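Long-range contact in N-acetylgalactosaminyltransferase 7 (Homo sapiens, PDB 6IWR), which is a glycosyltransferase that joins a GT-A domain to a ricin-type beta-trefoil lectin domain: residues Leu179-Asp187 with Ala223-Gly234. Numbering follows the deposited sequence.
Sequences LAEIVLIDD and ARSIGAQKAKLG
Glu181 reaches from the strand to the loop that follows the helix and takes a hydrogen bond from the backbone N of Leu233. The distance from Leu233 N to Glu181 OE2 is 3.1 Å, and the bond is nearly straight (164° at the hydrogen). The donor comes from above the carboxylate plane. Glu181 CG sits between the backbone N and the carbonyl carbon (chi1 68°), and the chain then runs out extended to the loop. A water donates to Glu181 OE1 and to Lys230 O and accepts from Lys232 N, which links the carboxylate to the helix end and the loop. Leu233 lays its CB and CD2 against the Glu181 carboxylate, its side chain running roughly perpendicular to that of the glutamate. Nearby, Ala180 CB packs on Gly234 CA at 3.8 Å.

Further along, the contact is apolar. Val183 CG2 meets Ala231 CB at 3.6 Å. Ile185 lays CD1 against the bare backbone of Gly227, 3.8 Å from its CA. Ile226 CG2 and the Ala223 backbone border the same isoleucine. Asp187 CG meets Ala223 CB at 4.1 Å.

Outside the two segments, Ser150 and Lys210 also hold the Glu181 carboxylate, with a hydrogen bond and a salt bridge respectively. Asn214 and the backbone N of Glu218 bind Asp187 OD1. Lys230 makes a cation-pi contact with Phe212.

The axis of strand 179-186 passes 8.9 Å from that of helix segment 223-230, and the two run roughly antiparallel (142°). The strand lies between parallel strands 149-155 and 209-213 in the Rossmann-like GT-A sheet. Helix 219-230 passes over it in the beta-alpha-beta crossover from strand 209-213 to strand 236-240, which pairs with strand 149-155.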
loop_
_atom_site.group_PDB
_atom_site.type_symbol
_atom_site.label_atom_id
_atom_site.label_comp_id
_atom_site.label_asym_id
_atom_site.label_seq_id
_atom_site.Cartn_x
_atom_site.Cartn_y
_atom_site.Cartn_z
ATOM N N LEU A 179 -38.281 -20.736 -4.917
ATOM C CA LEU A 179 -37.221 -20.357 -5.842
ATOM C C LEU A 179 -37.768 -20.429 -7.257
ATOM O O LEU A 179 -37.829 -21.503 -7.857
ATOM C CB LEU A 179 -36.030 -21.277 -5.676
ATOM C CG LEU A 179 -34.677 -20.596 -5.817
ATOM C CD1 LEU A 179 -33.709 -21.513 -6.527
ATOM C CD2 LEU A 179 -34.765 -19.260 -6.507
ATOM N N ALA A 180 -38.145 -19.282 -7.812
ATOM C CA ALA A 180 -38.778 -19.280 -9.124
ATOM C C ALA A 180 -37.786 -19.492 -10.264
ATOM O O ALA A 180 -38.171 -20.027 -11.314
ATOM C CB ALA A 180 -39.532 -17.967 -9.327
ATOM N N GLU A 181 -36.528 -19.074 -10.088
ATOM C CA GLU A 181 -35.496 -19.074 -11.123
ATOM C C GLU A 181 -34.256 -18.411 -10.539
ATOM O O GLU A 181 -34.349 -17.581 -9.630
ATOM C CB GLU A 181 -35.946 -18.319 -12.390
ATOM C CG GLU A 181 -36.086 -16.816 -12.157
ATOM C CD GLU A 181 -36.536 -16.018 -13.376
ATOM O OE1 GLU A 181 -36.414 -16.544 -14.513
ATOM O OE2 GLU A 181 -37.011 -14.859 -13.184
ATOM N N ILE A 182 -33.094 -18.779 -11.066
ATOM C CA ILE A 182 -31.843 -18.109 -10.753
ATOM C C ILE A 182 -31.341 -17.525 -12.062
ATOM O O ILE A 182 -30.980 -18.267 -12.985
ATOM C CB ILE A 182 -30.804 -19.053 -10.133
ATOM C CG1 ILE A 182 -31.312 -19.616 -8.787
ATOM C CG2 ILE A 182 -29.480 -18.300 -9.968
ATOM C CD1 ILE A 182 -30.409 -20.704 -8.157
ATOM N N VAL A 183 -31.336 -16.202 -12.155
ATOM C CA VAL A 183 -30.959 -15.495 -13.374
ATOM C C VAL A 183 -29.534 -14.981 -13.211
ATOM O O VAL A 183 -29.279 -14.096 -12.385
ATOM C CB VAL A 183 -31.929 -14.339 -13.660
ATOM C CG1 VAL A 183 -31.365 -13.420 -14.755
ATOM C CG2 VAL A 183 -33.288 -14.873 -14.039
ATOM N N LEU A 184 -28.599 -15.536 -13.977
ATOM C CA LEU A 184 -27.241 -15.008 -13.998
ATOM C C LEU A 184 -27.167 -13.973 -15.108
ATOM O O LEU A 184 -27.654 -14.217 -16.217
ATOM C CB LEU A 184 -26.202 -16.109 -14.216
ATOM C CG LEU A 184 -26.311 -17.417 -13.426
ATOM C CD1 LEU A 184 -25.301 -18.425 -13.970
ATOM C CD2 LEU A 184 -26.146 -17.247 -11.897
ATOM N N ILE A 185 -26.610 -12.808 -14.797
ATOM C CA ILE A 185 -26.431 -11.730 -15.763
ATOM C C ILE A 185 -24.942 -11.591 -16.032
ATOM O O ILE A 185 -24.180 -11.109 -15.182
ATOM C CB ILE A 185 -27.014 -10.397 -15.277
ATOM C CG1 ILE A 185 -28.501 -10.521 -14.991
ATOM C CG2 ILE A 185 -26.774 -9.328 -16.336
ATOM C CD1 ILE A 185 -29.334 -10.602 -16.220
ATOM N N ASP A 186 -24.537 -11.996 -17.228
ATOM C CA ASP A 186 -23.157 -11.871 -17.680
ATOM C C ASP A 186 -22.933 -10.456 -18.173
ATOM O O ASP A 186 -23.471 -10.074 -19.217
ATOM C CB ASP A 186 -22.894 -12.861 -18.806
ATOM C CG ASP A 186 -21.460 -12.879 -19.224
ATOM O OD1 ASP A 186 -20.732 -11.903 -18.922
ATOM O OD2 ASP A 186 -21.063 -13.891 -19.836
ATOM N N ASP A 187 -22.146 -9.671 -17.446
ATOM C CA ASP A 187 -21.857 -8.308 -17.897
ATOM C C ASP A 187 -20.588 -8.271 -18.749
ATOM O O ASP A 187 -19.591 -7.626 -18.412
ATOM C CB ASP A 187 -21.740 -7.358 -16.718
ATOM C CG ASP A 187 -21.891 -5.917 -17.135
ATOM O OD1 ASP A 187 -22.625 -5.672 -18.121
ATOM O OD2 ASP A 187 -21.263 -5.045 -16.491
ATOM N N ALA A 223 -26.277 -3.311 -14.792
ATOM C CA ALA A 223 -26.471 -4.754 -14.930
ATOM C C ALA A 223 -27.555 -5.257 -13.980
ATOM O O ALA A 223 -28.351 -6.132 -14.346
ATOM C CB ALA A 223 -25.156 -5.500 -14.682
ATOM N N ARG A 224 -27.595 -4.722 -12.752
ATOM C CA ARG A 224 -28.662 -5.088 -11.829
ATOM C C ARG A 224 -30.022 -4.680 -12.377
ATOM O O ARG A 224 -31.016 -5.394 -12.185
ATOM C CB ARG A 224 -28.417 -4.466 -10.454
ATOM C CG ARG A 224 -27.292 -5.106 -9.630
ATOM C CD ARG A 224 -27.428 -4.704 -8.170
ATOM N NE ARG A 224 -26.189 -4.910 -7.443
ATOM C CZ ARG A 224 -25.408 -3.931 -7.003
ATOM N NH1 ARG A 224 -25.762 -2.672 -7.203
ATOM N NH2 ARG A 224 -24.276 -4.214 -6.363
ATOM N N SER A 225 -30.089 -3.546 -13.085
ATOM C CA SER A 225 -31.371 -3.113 -13.639
ATOM C C SER A 225 -31.824 -4.028 -14.776
ATOM O O SER A 225 -33.009 -4.385 -14.863
ATOM C CB SER A 225 -31.277 -1.663 -14.109
ATOM O OG SER A 225 -31.247 -0.752 -13.020
ATOM N N ILE A 226 -30.903 -4.407 -15.663
ATOM C CA ILE A 226 -31.201 -5.434 -16.657
ATOM C C ILE A 226 -31.674 -6.713 -15.975
ATOM O O ILE A 226 -32.631 -7.360 -16.424
ATOM C CB ILE A 226 -29.965 -5.699 -17.539
ATOM C CG1 ILE A 226 -29.601 -4.442 -18.348
ATOM C CG2 ILE A 226 -30.191 -6.950 -18.399
ATOM C CD1 ILE A 226 -28.193 -4.438 -18.847
ATOM N N GLY A 227 -30.983 -7.118 -14.907
ATOM C CA GLY A 227 -31.433 -8.260 -14.135
ATOM C C GLY A 227 -32.897 -8.153 -13.765
ATOM O O GLY A 227 -33.693 -9.062 -14.046
ATOM N N ALA A 228 -33.289 -7.024 -13.142
ATOM C CA ALA A 228 -34.701 -6.846 -12.805
ATOM C C ALA A 228 -35.594 -7.072 -14.018
ATOM O O ALA A 228 -36.716 -7.568 -13.884
ATOM C CB ALA A 228 -34.945 -5.454 -12.221
ATOM N N GLN A 229 -35.111 -6.738 -15.210
ATOM C CA GLN A 229 -35.975 -6.787 -16.381
ATOM C C GLN A 229 -36.015 -8.175 -17.007
ATOM O O GLN A 229 -37.048 -8.588 -17.547
ATOM C CB GLN A 229 -35.515 -5.750 -17.385
ATOM C CG GLN A 229 -35.479 -4.416 -16.758
ATOM C CD GLN A 229 -34.909 -3.363 -17.664
ATOM O OE1 GLN A 229 -33.875 -3.563 -18.303
ATOM N NE2 GLN A 229 -35.579 -2.217 -17.719
ATOM N N LYS A 230 -34.913 -8.910 -16.941
ATOM C CA LYS A 230 -34.857 -10.241 -17.519
ATOM C C LYS A 230 -35.266 -11.321 -16.535
ATOM O O LYS A 230 -35.374 -12.485 -16.932
ATOM C CB LYS A 230 -33.452 -10.521 -18.071
ATOM C CG LYS A 230 -33.176 -9.771 -19.394
ATOM C CD LYS A 230 -31.700 -9.444 -19.563
ATOM C CE LYS A 230 -31.370 -9.104 -21.004
ATOM N NZ LYS A 230 -32.180 -9.948 -21.932
ATOM N N ALA A 231 -35.516 -10.965 -15.278
ATOM C CA ALA A 231 -35.852 -11.940 -14.243
ATOM C C ALA A 231 -37.301 -11.666 -13.888
ATOM O O ALA A 231 -37.598 -10.833 -13.036
ATOM C CB ALA A 231 -34.945 -11.833 -13.032
ATOM N N LYS A 232 -38.201 -12.379 -14.555
ATOM C CA LYS A 232 -39.604 -12.003 -14.592
ATOM C C LYS A 232 -40.506 -12.900 -13.763
ATOM O O LYS A 232 -41.636 -12.496 -13.473
ATOM C CB LYS A 232 -40.109 -12.028 -16.029
ATOM C CG LYS A 232 -39.332 -11.173 -16.968
ATOM C CD LYS A 232 -39.551 -11.693 -18.353
ATOM C CE LYS A 232 -39.450 -10.602 -19.378
ATOM N NZ LYS A 232 -40.638 -10.749 -20.272
ATOM N N LEU A 233 -40.031 -14.091 -13.372
ATOM C CA LEU A 233 -40.878 -15.122 -12.772
ATOM C C LEU A 233 -41.178 -14.890 -11.292
ATOM O O LEU A 233 -42.239 -15.293 -10.809
ATOM C CB LEU A 233 -40.208 -16.468 -12.918
ATOM C CG LEU A 233 -40.350 -17.268 -14.190
ATOM C CD1 LEU A 233 -40.715 -16.395 -15.361
ATOM C CD2 LEU A 233 -39.048 -17.994 -14.425
ATOM N N GLY A 234 -40.252 -14.329 -10.530
ATOM C CA GLY A 234 -40.435 -14.287 -9.102
ATOM C C GLY A 234 -41.217 -13.071 -8.628
ATOM O O GLY A 234 -41.278 -12.002 -9.230
HETATM O O HOH W 1 -37.281 -14.804 -16.492
#